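Local coordinates for protein KmHsv2 (Kluyveromyces marxianus, PDB 3VU4) that probably binds phosphoinositides at membranes as a seven-bladed beta-propeller of the PROPPIN family, to which the autophagy protein Atg18 also belongs, at residues A[118-123]-A[136-141]; A[161-166]-A[189-194]; A[232-237]-A[265-270]. All coordinates share one frame; numbering follows the deposited sequence.

In the fold
From the N terminus, the chain first meets interaction 1, where 118-123 and 136-141 pair as the last two strands of one propeller blade and close a short loop. The chain then turns a corner and forms the next blade, whose third and fourth strands make interaction 2 (161-166 with 189-194), closing a longer loop, most of it not modelled. Interaction 3 differs in kind: 232-237, at the end of the fourth strand of the following blade, lies against 265-270, at the end of the next blade's third strand, closing over that blade's first two strands. The three contacts come in series, neither nested nor crossing. Interactions 1 and 2 touch through Val123 and Leu166; 2 and 3 do not touch.

Interaction 1. Residues A[118-123]-A[136-141]; sequences GDVISV and DIRFGG
Ile121 and Ile137 are a hydrogen-bonded pair in the antiparallel hairpin that finishes a beta-propeller blade: Ile121 N donates to Ile137 O at 2.7 Å, and Ile137 N donates back to Ile121 O at 3.0 Å, nearly straight at 175°. On the same face Ile121 CG1 lies over the Phe139 ring, 3.8 Å from its centroid, a CH-pi contact, while Gly141 N sits over the opposite face. A chi1 of 76° turns the ring back toward the first strand and brings its edge to the backbone of Asp119 and Val120; Phe139 N meanwhile donates to Asp119 O at 3.2 Å. Tyr152 of the next blade packs on Ile121, Ile137 and Phe139. The other face is more polar. Asp119 OD1 stands over a face of the Arg138 guanidinium, the two flat groups inclined by 45°; Arg138 NH1 and Asp119 OD2 form a salt bridge at 3.3 Å, its hydrogen bond weak. Bends at chi2 and chi3 bring the arginine's end toward Asp119, with its CD beside Val120 CG2. Toward the hairpin's connecting loop, Arg132 forms a salt bridge with Asp136, and Tyr117 OH shares Ser122 OG, which donates to Asp136 OD1 at 2.7 Å from above the carboxylate plane.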
ATOM      1  N   GLY A 118     -18.229   8.326  -2.571  1.00 48.48           N
ATOM      2  CA  GLY A 118     -19.267   7.807  -3.436  1.00 49.59           C
ATOM      3  C   GLY A 118     -18.561   7.143  -4.598  1.00 49.64           C
ATOM      4  O   GLY A 118     -17.688   6.293  -4.388  1.00 49.29           O
ATOM      5  N   ASP A 119     -18.907   7.533  -5.819  1.00 49.70           N
ATOM      6  CA  ASP A 119     -18.259   6.947  -6.984  1.00 50.58           C
ATOM      7  C   ASP A 119     -17.544   8.013  -7.801  1.00 49.44           C
ATOM      8  O   ASP A 119     -17.514   7.964  -9.031  1.00 49.37           O
ATOM      9  CB  ASP A 119     -19.278   6.195  -7.846  1.00 52.66           C
ATOM     10  CG  ASP A 119     -20.348   7.095  -8.404  1.00 56.03           C
ATOM     11  OD1 ASP A 119     -20.374   8.293  -8.040  1.00 57.30           O
ATOM     12  OD2 ASP A 119     -21.167   6.596  -9.207  1.00 58.42           O
ATOM     13  N   VAL A 120     -16.940   8.960  -7.092  1.00 48.22           N
ATOM     14  CA  VAL A 120     -16.218  10.056  -7.716  1.00 47.80           C
ATOM     15  C   VAL A 120     -14.811  10.232  -7.134  1.00 48.12           C
ATOM     16  O   VAL A 120     -14.576   9.973  -5.953  1.00 48.87           O
ATOM     17  CB  VAL A 120     -16.991  11.383  -7.513  1.00 48.09           C
ATOM     18  CG1 VAL A 120     -16.228  12.543  -8.134  1.00 46.00           C
ATOM     19  CG2 VAL A 120     -18.385  11.268  -8.107  1.00 47.30           C
ATOM     20  N   ILE A 121     -13.874  10.664  -7.970  1.00 46.16           N
ATOM     21  CA  ILE A 121     -12.523  10.942  -7.508  1.00 45.74           C
ATOM     22  C   ILE A 121     -12.276  12.403  -7.857  1.00 47.21           C
ATOM     23  O   ILE A 121     -12.468  12.805  -9.006  1.00 48.75           O
ATOM     24  CB  ILE A 121     -11.454  10.091  -8.223  1.00 44.63           C
ATOM     25  CG1 ILE A 121     -11.694   8.604  -7.961  1.00 43.17           C
ATOM     26  CG2 ILE A 121     -10.069  10.492  -7.727  1.00 41.56           C
ATOM     27  CD1 ILE A 121     -10.673   7.694  -8.604  1.00 40.68           C
ATOM     28  N   SER A 122     -11.873  13.202  -6.875  1.00 48.17           N
ATOM     29  CA  SER A 122     -11.600  14.620  -7.112  1.00 48.52           C
ATOM     30  C   SER A 122     -10.161  14.963  -6.785  1.00 49.70           C
ATOM     31  O   SER A 122      -9.625  14.552  -5.758  1.00 50.24           O
ATOM     32  CB  SER A 122     -12.530  15.512  -6.278  1.00 47.31           C
ATOM     33  OG  SER A 122     -13.853  15.499  -6.784  1.00 44.73           O
ATOM     34  N   VAL A 123      -9.527  15.717  -7.664  1.00 51.25           N
ATOM     35  CA  VAL A 123      -8.153  16.098  -7.419  1.00 53.68           C
ATOM     36  C   VAL A 123      -8.108  17.599  -7.180  1.00 55.50           C
ATOM     37  O   VAL A 123      -8.455  18.383  -8.057  1.00 58.15           O
ATOM     38  CB  VAL A 123      -7.241  15.740  -8.619  1.00 52.36           C
ATOM     39  CG1 VAL A 123      -5.785  15.852  -8.211  1.00 51.32           C
ATOM     40  CG2 VAL A 123      -7.544  14.331  -9.108  1.00 52.22           C
ATOM     41  N   ASP A 136     -13.879  16.029 -12.333  1.00 58.21           N
ATOM     42  CA  ASP A 136     -14.104  14.876 -11.475  1.00 55.42           C
ATOM     43  C   ASP A 136     -14.165  13.620 -12.325  1.00 54.41           C
ATOM     44  O   ASP A 136     -14.627  13.652 -13.468  1.00 53.99           O
ATOM     45  CB  ASP A 136     -15.401  15.034 -10.687  1.00 52.86           C
ATOM     46  CG  ASP A 136     -15.242  15.965  -9.510  1.00 53.01           C
ATOM     47  OD1 ASP A 136     -14.097  16.422  -9.284  1.00 49.77           O
ATOM     48  OD2 ASP A 136     -16.249  16.232  -8.814  1.00 52.02           O
ATOM     49  N   ILE A 137     -13.682  12.521 -11.755  1.00 53.19           N
ATOM     50  CA  ILE A 137     -13.653  11.228 -12.424  1.00 51.89           C
ATOM     51  C   ILE A 137     -14.601  10.250 -11.725  1.00 51.54           C
ATOM     52  O   ILE A 137     -14.798  10.313 -10.508  1.00 52.31           O
ATOM     53  CB  ILE A 137     -12.213  10.671 -12.407  1.00 52.74           C
ATOM     54  CG1 ILE A 137     -11.319  11.579 -13.253  1.00 52.78           C
ATOM     55  CG2 ILE A 137     -12.178   9.239 -12.914  1.00 53.29           C
ATOM     56  CD1 ILE A 137      -9.830  11.370 -13.045  1.00 53.01           C
ATOM     57  N   ARG A 138     -15.202   9.358 -12.500  1.00 50.78           N
ATOM     58  CA  ARG A 138     -16.109   8.358 -11.954  1.00 50.69           C
ATOM     59  C   ARG A 138     -15.401   7.006 -11.952  1.00 49.20           C
ATOM     60  O   ARG A 138     -14.915   6.548 -12.986  1.00 50.84           O
ATOM     61  CB  ARG A 138     -17.386   8.293 -12.797  1.00 53.66           C
ATOM     62  CG  ARG A 138     -18.176   9.593 -12.782  1.00 58.51           C
ATOM     63  CD  ARG A 138     -18.816   9.843 -11.416  1.00 62.56           C
ATOM     64  NE  ARG A 138     -20.088   9.136 -11.291  1.00 67.11           N
ATOM     65  CZ  ARG A 138     -21.271   9.739 -11.239  1.00 69.81           C
ATOM     66  NH1 ARG A 138     -22.380   9.014 -11.136  1.00 69.48           N
ATOM     67  NH2 ARG A 138     -21.343  11.068 -11.273  1.00 70.78           N
ATOM     68  N   PHE A 139     -15.331   6.372 -10.788  1.00 45.81           N
ATOM     69  CA  PHE A 139     -14.670   5.084 -10.683  1.00 42.44           C
ATOM     70  C   PHE A 139     -15.588   4.054 -10.014  1.00 40.88           C
ATOM     71  O   PHE A 139     -16.684   4.393  -9.576  1.00 39.71           O
ATOM     72  CB  PHE A 139     -13.358   5.251  -9.908  1.00 42.17           C
ATOM     73  CG  PHE A 139     -13.533   5.400  -8.426  1.00 41.31           C
ATOM     74  CD1 PHE A 139     -14.502   6.255  -7.903  1.00 39.57           C
ATOM     75  CD2 PHE A 139     -12.718   4.689  -7.549  1.00 41.47           C
ATOM     76  CE1 PHE A 139     -14.655   6.397  -6.524  1.00 38.86           C
ATOM     77  CE2 PHE A 139     -12.864   4.824  -6.161  1.00 42.29           C
ATOM     78  CZ  PHE A 139     -13.834   5.679  -5.650  1.00 41.13           C
ATOM     79  N   GLY A 140     -15.138   2.803  -9.936  1.00 39.44           N
ATOM     80  CA  GLY A 140     -15.956   1.758  -9.347  1.00 37.26           C
ATOM     81  C   GLY A 140     -15.576   1.288  -7.957  1.00 36.03           C
ATOM     82  O   GLY A 140     -15.870   0.156  -7.599  1.00 36.19           O
ATOM     83  N   GLY A 141     -14.918   2.133  -7.171  1.00 34.86           N
ATOM     84  CA  GLY A 141     -14.553   1.728  -5.825  1.00 35.47           C
ATOM     85  C   GLY A 141     -13.075   1.568  -5.511  1.00 37.22           C
ATOM     86  O   GLY A 141     -12.663   1.724  -4.360  1.00 36.88           O
TER

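Interaction 2. Residues A[161-166]-A[189-194]; sequences IHITKL and VLIKAH. With SO4 (sulfate ion), chain E.
Ile163 and Ile191 meet through their CD1 methyls, 3.6 Å apart, at the apolar centre of this antiparallel pair, the third and fourth strands of a propeller blade. On the same face Ile161 runs alongside Ile191, its CG1 4.0 Å from Ile191 CB, and Ile163 CB lies 4.1 Å from Val189 CB. Phe223 and Thr212 of the next blade cover this face, against Ile191 and Ile161 respectively. Four backbone bonds hold the strands: Ile161 and Ile191 exchange two, and so do Ile163 and Val189. On the reverse face His162 and Leu190 lie side by side, His162 CE1 3.7 Å from Leu190 CD1; the ring is nearly parallel to Tyr152, and its NE2 bonds to Asn154. Past the strand, an inverse gamma turn centred on Lys192 leads to His194. The His194 ring, turned by chi2 of -100°, meets the sulfate with its edge, ND1 to O2 at 3.1 Å and nearly straight, while Thr212 bonds NE2. Backbone N atoms of Thr195 and Asn196, Ser214 OG and Arg221 NH1 also grip the ion. So many donors around one anion are consistent with a pocket for a phosphoinositide phosphate, the sulfate itself probably coming from the crystallisation liquor.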
ATOM      1  N   ILE A 161      -9.312  -1.422 -15.023  1.00 37.76           N
ATOM      2  CA  ILE A 161      -8.702  -0.229 -14.449  1.00 38.37           C
ATOM      3  C   ILE A 161      -8.201   0.746 -15.505  1.00 39.99           C
ATOM      4  O   ILE A 161      -7.915   0.370 -16.639  1.00 40.58           O
ATOM      5  CB  ILE A 161      -7.525  -0.548 -13.499  1.00 37.99           C
ATOM      6  CG1 ILE A 161      -6.452  -1.363 -14.220  1.00 38.91           C
ATOM      7  CG2 ILE A 161      -8.036  -1.253 -12.275  1.00 37.08           C
ATOM      8  CD1 ILE A 161      -5.203  -1.580 -13.383  1.00 37.78           C
ATOM      9  N   HIS A 162      -8.109   2.009 -15.107  1.00 41.80           N
ATOM     10  CA  HIS A 162      -7.654   3.091 -15.967  1.00 43.83           C
ATOM     11  C   HIS A 162      -6.432   3.706 -15.290  1.00 44.37           C
ATOM     12  O   HIS A 162      -6.451   3.959 -14.088  1.00 43.51           O
ATOM     13  CB  HIS A 162      -8.750   4.160 -16.095  1.00 46.66           C
ATOM     14  CG  HIS A 162     -10.007   3.669 -16.742  1.00 51.16           C
ATOM     15  ND1 HIS A 162     -10.262   3.820 -18.089  1.00 53.54           N
ATOM     16  CD2 HIS A 162     -11.070   2.999 -16.234  1.00 52.54           C
ATOM     17  CE1 HIS A 162     -11.425   3.265 -18.382  1.00 52.50           C
ATOM     18  NE2 HIS A 162     -11.936   2.759 -17.274  1.00 52.29           N
ATOM     19  N   ILE A 163      -5.368   3.929 -16.057  1.00 44.80           N
ATOM     20  CA  ILE A 163      -4.150   4.532 -15.518  1.00 45.66           C
ATOM     21  C   ILE A 163      -3.990   5.899 -16.172  1.00 47.18           C
ATOM     22  O   ILE A 163      -4.021   6.018 -17.398  1.00 47.02           O
ATOM     23  CB  ILE A 163      -2.896   3.682 -15.845  1.00 44.59           C
ATOM     24  CG1 ILE A 163      -3.060   2.273 -15.279  1.00 43.59           C
ATOM     25  CG2 ILE A 163      -1.639   4.359 -15.279  1.00 43.20           C
ATOM     26  CD1 ILE A 163      -1.931   1.338 -15.655  1.00 44.74           C
ATOM     27  N   THR A 164      -3.823   6.935 -15.367  1.00 48.87           N
ATOM     28  CA  THR A 164      -3.668   8.263 -15.937  1.00 52.15           C
ATOM     29  C   THR A 164      -2.605   9.075 -15.225  1.00 53.90           C
ATOM     30  O   THR A 164      -2.463   8.996 -14.007  1.00 53.42           O
ATOM     31  CB  THR A 164      -5.013   9.041 -15.927  1.00 51.95           C
ATOM     32  OG1 THR A 164      -4.803  10.356 -16.452  1.00 53.51           O
ATOM     33  CG2 THR A 164      -5.571   9.155 -14.524  1.00 51.37           C
ATOM     34  N   LYS A 165      -1.850   9.849 -15.995  1.00 58.78           N
ATOM     35  CA  LYS A 165      -0.789  10.677 -15.435  1.00 64.13           C
ATOM     36  C   LYS A 165      -1.368  11.995 -14.947  1.00 66.45           C
ATOM     37  O   LYS A 165      -2.280  12.546 -15.555  1.00 66.77           O
ATOM     38  CB  LYS A 165       0.280  10.955 -16.492  1.00 65.80           C
ATOM     39  CG  LYS A 165       0.808   9.710 -17.195  1.00 69.98           C
ATOM     40  CD  LYS A 165       1.761  10.087 -18.329  1.00 72.63           C
ATOM     41  CE  LYS A 165       2.211   8.865 -19.126  1.00 74.59           C
ATOM     42  NZ  LYS A 165       3.030   9.256 -20.315  1.00 75.22           N
ATOM     43  N   LEU A 166      -0.844  12.497 -13.840  1.00 70.26           N
ATOM     44  CA  LEU A 166      -1.325  13.757 -13.308  1.00 74.98           C
ATOM     45  C   LEU A 166      -0.212  14.790 -13.388  1.00 79.48           C
ATOM     46  O   LEU A 166       0.680  14.838 -12.534  1.00 79.99           O
ATOM     47  CB  LEU A 166      -1.783  13.585 -11.861  1.00 73.77           C
ATOM     48  CG  LEU A 166      -3.238  13.967 -11.591  1.00 72.47           C
ATOM     49  CD1 LEU A 166      -4.155  13.171 -12.499  1.00 72.00           C
ATOM     50  CD2 LEU A 166      -3.570  13.704 -10.138  1.00 71.92           C
ATOM     51  N   VAL A 189      -4.115   4.863 -20.061  1.00 55.50           N
ATOM     52  CA  VAL A 189      -4.027   3.440 -20.363  1.00 50.72           C
ATOM     53  C   VAL A 189      -5.192   2.731 -19.696  1.00 48.93           C
ATOM     54  O   VAL A 189      -5.519   3.000 -18.539  1.00 49.55           O
ATOM     55  CB  VAL A 189      -2.717   2.840 -19.848  1.00 50.22           C
ATOM     56  CG1 VAL A 189      -2.721   1.334 -20.052  1.00 48.27           C
ATOM     57  CG2 VAL A 189      -1.545   3.481 -20.570  1.00 48.19           C
ATOM     58  N   LEU A 190      -5.804   1.815 -20.430  1.00 45.18           N
ATOM     59  CA  LEU A 190      -6.953   1.081 -19.943  1.00 43.73           C
ATOM     60  C   LEU A 190      -6.652  -0.411 -19.926  1.00 44.28           C
ATOM     61  O   LEU A 190      -6.239  -0.969 -20.938  1.00 44.31           O
ATOM     62  CB  LEU A 190      -8.136   1.388 -20.854  1.00 43.93           C
ATOM     63  CG  LEU A 190      -9.486   0.713 -20.671  1.00 45.84           C
ATOM     64  CD1 LEU A 190     -10.524   1.479 -21.484  1.00 42.67           C
ATOM     65  CD2 LEU A 190      -9.404  -0.753 -21.107  1.00 45.88           C
ATOM     66  N   ILE A 191      -6.861  -1.060 -18.781  1.00 42.14           N
ATOM     67  CA  ILE A 191      -6.576  -2.486 -18.679  1.00 38.82           C
ATOM     68  C   ILE A 191      -7.717  -3.325 -18.132  1.00 39.65           C
ATOM     69  O   ILE A 191      -8.241  -3.051 -17.048  1.00 41.50           O
ATOM     70  CB  ILE A 191      -5.365  -2.762 -17.769  1.00 35.58           C
ATOM     71  CG1 ILE A 191      -4.215  -1.833 -18.122  1.00 33.01           C
ATOM     72  CG2 ILE A 191      -4.924  -4.210 -17.930  1.00 31.69           C
ATOM     73  CD1 ILE A 191      -3.128  -1.791 -17.069  1.00 34.04           C
ATOM     74  N   LYS A 192      -8.101  -4.351 -18.878  1.00 38.51           N
ATOM     75  CA  LYS A 192      -9.139  -5.256 -18.421  1.00 38.62           C
ATOM     76  C   LYS A 192      -8.426  -6.343 -17.623  1.00 38.60           C
ATOM     77  O   LYS A 192      -8.288  -7.477 -18.081  1.00 38.36           O
ATOM     78  CB  LYS A 192      -9.864  -5.873 -19.601  1.00 38.67           C
ATOM     79  CG  LYS A 192     -10.725  -4.904 -20.358  1.00 41.66           C
ATOM     80  CD  LYS A 192     -11.617  -5.660 -21.301  1.00 44.31           C
ATOM     81  CE  LYS A 192     -12.614  -4.749 -21.973  1.00 48.88           C
ATOM     82  NZ  LYS A 192     -13.434  -5.561 -22.922  1.00 53.25           N
ATOM     83  N   ALA A 193      -7.975  -5.968 -16.426  1.00 39.21           N
ATOM     84  CA  ALA A 193      -7.234  -6.847 -15.519  1.00 38.35           C
ATOM     85  C   ALA A 193      -7.931  -8.131 -15.070  1.00 38.17           C
ATOM     86  O   ALA A 193      -7.332  -9.200 -15.134  1.00 39.03           O
ATOM     87  CB  ALA A 193      -6.784  -6.056 -14.292  1.00 35.78           C
ATOM     88  N   HIS A 194      -9.177  -8.042 -14.610  1.00 37.02           N
ATOM     89  CA  HIS A 194      -9.870  -9.243 -14.154  1.00 35.37           C
ATOM     90  C   HIS A 194     -11.306  -9.346 -14.625  1.00 36.39           C
ATOM     91  O   HIS A 194     -11.901  -8.372 -15.068  1.00 37.92           O
ATOM     92  CB  HIS A 194      -9.862  -9.310 -12.631  1.00 32.41           C
ATOM     93  CG  HIS A 194      -8.493  -9.326 -12.032  1.00 31.87           C
ATOM     94  ND1 HIS A 194      -7.886 -10.483 -11.591  1.00 31.53           N
ATOM     95  CD2 HIS A 194      -7.614  -8.322 -11.796  1.00 31.46           C
ATOM     96  CE1 HIS A 194      -6.690 -10.189 -11.108  1.00 35.13           C
ATOM     97  NE2 HIS A 194      -6.499  -8.886 -11.220  1.00 33.74           N
TER
HETATM   98  S   SO4 E 403     -10.170 -13.219 -12.501  1.00 59.90           S
HETATM   99  O1  SO4 E 403      -9.691 -12.548 -13.725  1.00 61.71           O
HETATM  100  O2  SO4 E 403      -9.032 -13.402 -11.583  1.00 61.36           O
HETATM  101  O3  SO4 E 403     -11.199 -12.399 -11.831  1.00 62.03           O
HETATM  102  O4  SO4 E 403     -10.765 -14.517 -12.870  1.00 60.81           O

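Interaction 3. Residues A[232-237]-A[265-270]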
ATOM      1  N   ARG A 232       3.546 -10.110 -15.617  1.00 39.52           N
ATOM      2  CA  ARG A 232       3.644 -11.271 -14.731  1.00 35.84           C
ATOM      3  C   ARG A 232       2.277 -11.765 -14.263  1.00 35.10           C
ATOM      4  O   ARG A 232       1.304 -11.005 -14.202  1.00 33.39           O
ATOM      5  CB  ARG A 232       4.462 -10.926 -13.491  1.00 34.89           C
ATOM      6  CG  ARG A 232       5.875 -10.511 -13.758  1.00 38.90           C
ATOM      7  CD  ARG A 232       6.789 -11.707 -13.869  1.00 41.34           C
ATOM      8  NE  ARG A 232       8.156 -11.274 -14.125  1.00 45.27           N
ATOM      9  CZ  ARG A 232       8.797 -11.470 -15.271  1.00 43.79           C
ATOM     10  NH1 ARG A 232       8.192 -12.100 -16.268  1.00 43.82           N
ATOM     11  NH2 ARG A 232      10.034 -11.034 -15.417  1.00 40.44           N
ATOM     12  N   GLU A 233       2.221 -13.044 -13.923  1.00 32.76           N
ATOM     13  CA  GLU A 233       1.000 -13.631 -13.416  1.00 35.34           C
ATOM     14  C   GLU A 233       1.404 -14.683 -12.383  1.00 35.25           C
ATOM     15  O   GLU A 233       2.293 -15.501 -12.630  1.00 32.31           O
ATOM     16  CB  GLU A 233       0.156 -14.257 -14.541  1.00 34.91           C
ATOM     17  CG  GLU A 233      -1.327 -14.285 -14.194  1.00 41.58           C
ATOM     18  CD  GLU A 233      -2.236 -14.793 -15.316  1.00 45.11           C
ATOM     19  OE1 GLU A 233      -2.337 -16.024 -15.502  1.00 47.10           O
ATOM     20  OE2 GLU A 233      -2.856 -13.959 -16.008  1.00 46.36           O
ATOM     21  N   PHE A 234       0.768 -14.626 -11.214  1.00 35.28           N
ATOM     22  CA  PHE A 234       1.048 -15.569 -10.140  1.00 37.59           C
ATOM     23  C   PHE A 234      -0.232 -16.271  -9.702  1.00 38.48           C
ATOM     24  O   PHE A 234      -1.308 -15.683  -9.729  1.00 38.99           O
ATOM     25  CB  PHE A 234       1.650 -14.831  -8.950  1.00 36.23           C
ATOM     26  CG  PHE A 234       2.859 -14.022  -9.289  1.00 35.33           C
ATOM     27  CD1 PHE A 234       4.072 -14.641  -9.562  1.00 33.59           C
ATOM     28  CD2 PHE A 234       2.790 -12.634  -9.326  1.00 36.01           C
ATOM     29  CE1 PHE A 234       5.204 -13.887  -9.868  1.00 33.63           C
ATOM     30  CE2 PHE A 234       3.916 -11.869  -9.631  1.00 35.39           C
ATOM     31  CZ  PHE A 234       5.127 -12.500  -9.901  1.00 34.29           C
ATOM     32  N   ARG A 235      -0.115 -17.528  -9.300  1.00 41.32           N
ATOM     33  CA  ARG A 235      -1.268 -18.292  -8.843  1.00 46.53           C
ATOM     34  C   ARG A 235      -1.136 -18.390  -7.339  1.00 48.38           C
ATOM     35  O   ARG A 235      -0.066 -18.703  -6.832  1.00 49.20           O
ATOM     36  CB  ARG A 235      -1.248 -19.687  -9.451  1.00 50.27           C
ATOM     37  CG  ARG A 235      -0.995 -19.677 -10.944  1.00 59.16           C
ATOM     38  CD  ARG A 235      -2.276 -19.564 -11.725  1.00 63.62           C
ATOM     39  NE  ARG A 235      -2.779 -20.890 -12.068  1.00 69.17           N
ATOM     40  CZ  ARG A 235      -3.941 -21.116 -12.672  1.00 72.13           C
ATOM     41  NH1 ARG A 235      -4.730 -20.098 -13.003  1.00 71.35           N
ATOM     42  NH2 ARG A 235      -4.305 -22.362 -12.954  1.00 75.19           N
ATOM     43  N   ARG A 236      -2.210 -18.104  -6.619  1.00 51.93           N
ATOM     44  CA  ARG A 236      -2.159 -18.173  -5.171  1.00 54.71           C
ATOM     45  C   ARG A 236      -2.343 -19.619  -4.756  1.00 57.42           C
ATOM     46  O   ARG A 236      -1.917 -20.040  -3.677  1.00 58.36           O
ATOM     47  CB  ARG A 236      -3.243 -17.274  -4.577  1.00 55.31           C
ATOM     48  CG  ARG A 236      -2.874 -15.800  -4.653  1.00 54.66           C
ATOM     49  CD  ARG A 236      -4.060 -14.848  -4.522  1.00 54.41           C
ATOM     50  NE  ARG A 236      -4.867 -15.000  -3.308  1.00 55.14           N
ATOM     51  CZ  ARG A 236      -4.419 -15.391  -2.117  1.00 54.01           C
ATOM     52  NH1 ARG A 236      -3.138 -15.705  -1.927  1.00 54.92           N
ATOM     53  NH2 ARG A 236      -5.262 -15.438  -1.099  1.00 52.66           N
ATOM     54  N   GLY A 237      -2.961 -20.386  -5.641  1.00 60.19           N
ATOM     55  CA  GLY A 237      -3.188 -21.789  -5.361  1.00 65.58           C
ATOM     56  C   GLY A 237      -3.772 -22.093  -3.989  1.00 68.47           C
ATOM     57  O   GLY A 237      -4.945 -21.813  -3.717  1.00 67.99           O
ATOM     58  N   HIS A 265       2.951 -14.129   1.990  1.00 36.10           N
ATOM     59  CA  HIS A 265       3.462 -14.752   0.767  1.00 36.72           C
ATOM     60  C   HIS A 265       4.314 -13.749  -0.007  1.00 37.00           C
ATOM     61  O   HIS A 265       4.041 -12.545  -0.002  1.00 36.15           O
ATOM     62  CB  HIS A 265       2.312 -15.187  -0.148  1.00 38.30           C
ATOM     63  CG  HIS A 265       1.267 -16.021   0.528  1.00 43.82           C
ATOM     64  ND1 HIS A 265       1.374 -17.389   0.665  1.00 43.03           N
ATOM     65  CD2 HIS A 265       0.086 -15.677   1.099  1.00 43.09           C
ATOM     66  CE1 HIS A 265       0.307 -17.851   1.288  1.00 44.21           C
ATOM     67  NE2 HIS A 265      -0.490 -16.833   1.563  1.00 45.53           N
ATOM     68  N   VAL A 266       5.341 -14.244  -0.682  1.00 35.10           N
ATOM     69  CA  VAL A 266       6.197 -13.379  -1.471  1.00 33.92           C
ATOM     70  C   VAL A 266       6.272 -13.920  -2.884  1.00 34.59           C
ATOM     71  O   VAL A 266       6.529 -15.106  -3.084  1.00 35.00           O
ATOM     72  CB  VAL A 266       7.617 -13.306  -0.894  1.00 33.57           C
ATOM     73  CG1 VAL A 266       8.524 -12.541  -1.849  1.00 29.60           C
ATOM     74  CG2 VAL A 266       7.586 -12.634   0.477  1.00 29.87           C
ATOM     75  N   PHE A 267       6.013 -13.053  -3.859  1.00 34.42           N
ATOM     76  CA  PHE A 267       6.075 -13.425  -5.271  1.00 35.20           C
ATOM     77  C   PHE A 267       7.250 -12.675  -5.888  1.00 36.43           C
ATOM     78  O   PHE A 267       7.569 -11.547  -5.485  1.00 37.58           O
ATOM     79  CB  PHE A 267       4.768 -13.061  -5.977  1.00 31.88           C
ATOM     80  CG  PHE A 267       3.587 -13.823  -5.471  1.00 31.25           C
ATOM     81  CD1 PHE A 267       3.302 -15.086  -5.960  1.00 31.80           C
ATOM     82  CD2 PHE A 267       2.771 -13.289  -4.474  1.00 31.40           C
ATOM     83  CE1 PHE A 267       2.213 -15.818  -5.463  1.00 32.88           C
ATOM     84  CE2 PHE A 267       1.693 -14.005  -3.977  1.00 30.34           C
ATOM     85  CZ  PHE A 267       1.411 -15.272  -4.469  1.00 30.18           C
ATOM     86  N   GLU A 268       7.894 -13.292  -6.867  1.00 36.40           N
ATOM     87  CA  GLU A 268       9.054 -12.672  -7.490  1.00 37.39           C
ATOM     88  C   GLU A 268       8.806 -12.128  -8.893  1.00 37.03           C
ATOM     89  O   GLU A 268       8.473 -12.889  -9.803  1.00 36.96           O
ATOM     90  CB  GLU A 268      10.201 -13.690  -7.510  1.00 38.01           C
ATOM     91  CG  GLU A 268      11.437 -13.271  -8.304  1.00 41.42           C
ATOM     92  CD  GLU A 268      12.524 -14.333  -8.266  1.00 43.08           C
ATOM     93  OE1 GLU A 268      13.272 -14.389  -7.266  1.00 44.78           O
ATOM     94  OE2 GLU A 268      12.617 -15.128  -9.227  1.00 44.17           O
ATOM     95  N   ILE A 269       8.966 -10.814  -9.063  1.00 36.54           N
ATOM     96  CA  ILE A 269       8.795 -10.177 -10.372  1.00 38.45           C
ATOM     97  C   ILE A 269      10.084 -10.347 -11.205  1.00 38.97           C
ATOM     98  O   ILE A 269      10.040 -10.643 -12.405  1.00 39.02           O
ATOM     99  CB  ILE A 269       8.435  -8.676 -10.228  1.00 39.28           C
ATOM    100  CG1 ILE A 269       6.942  -8.529  -9.897  1.00 41.93           C
ATOM    101  CG2 ILE A 269       8.753  -7.924 -11.515  1.00 39.48           C
ATOM    102  CD1 ILE A 269       6.557  -8.970  -8.497  1.00 41.65           C
ATOM    103  N   PHE A 270      11.231 -10.150 -10.570  1.00 38.14           N
ATOM    104  CA  PHE A 270      12.507 -10.357 -11.245  1.00 39.94           C
ATOM    105  C   PHE A 270      13.541 -10.712 -10.187  1.00 40.71           C
ATOM    106  O   PHE A 270      13.432 -10.262  -9.042  1.00 40.04           O
ATOM    107  CB  PHE A 270      12.921  -9.123 -12.069  1.00 38.15           C
ATOM    108  CG  PHE A 270      13.377  -7.937 -11.257  1.00 35.77           C
ATOM    109  CD1 PHE A 270      14.658  -7.898 -10.709  1.00 34.06           C
ATOM    110  CD2 PHE A 270      12.545  -6.822 -11.101  1.00 34.57           C
ATOM    111  CE1 PHE A 270      15.116  -6.768 -10.021  1.00 31.58           C
ATOM    112  CE2 PHE A 270      12.991  -5.687 -10.417  1.00 33.32           C
ATOM    113  CZ  PHE A 270      14.283  -5.664  -9.875  1.00 33.58           C
TER
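Arg232 opens the contact by reaching across to the residue just past the facing strand: its NE donates to Ile269 O at 2.6 Å, on a lone pair of that carbonyl, and NH2 adds a weak bond to the same oxygen. No backbone bonds join the two segments, whose strands belong to neighbouring blades with axes no closer than 8.6 Å, so side chains fill the gap. Phe234 is the main wedge. With CG beside its backbone N (chi1 -55°), it runs antiparallel to the Phe267 side chain, and Phe267 CB sits over the centre of its ring, 3.7 Å from the centroid, as a CH-pi contact; the ring planes are inclined by 37°. Glu268 O meets the edge of the Phe234 ring, 3.4 Å from CZ, and Ile269 CD1 approaches CZ at 4.1 Å. Arg235 starts out away from 265-270, its side chain about 4 Å from a bound sulfate. Arg236 turns inward: CG packs 4.3 Å from Phe267 CZ, NH1 approaches the His265 ring, whose ND1 bonds Asn297, and NH2 forms a salt bridge with Asp239. Phe234, Arg235, Arg236 and Gly237 spell FRRG, the phosphoinositide-binding motif that marks PROPPINs, its phenylalanine packed between two blades.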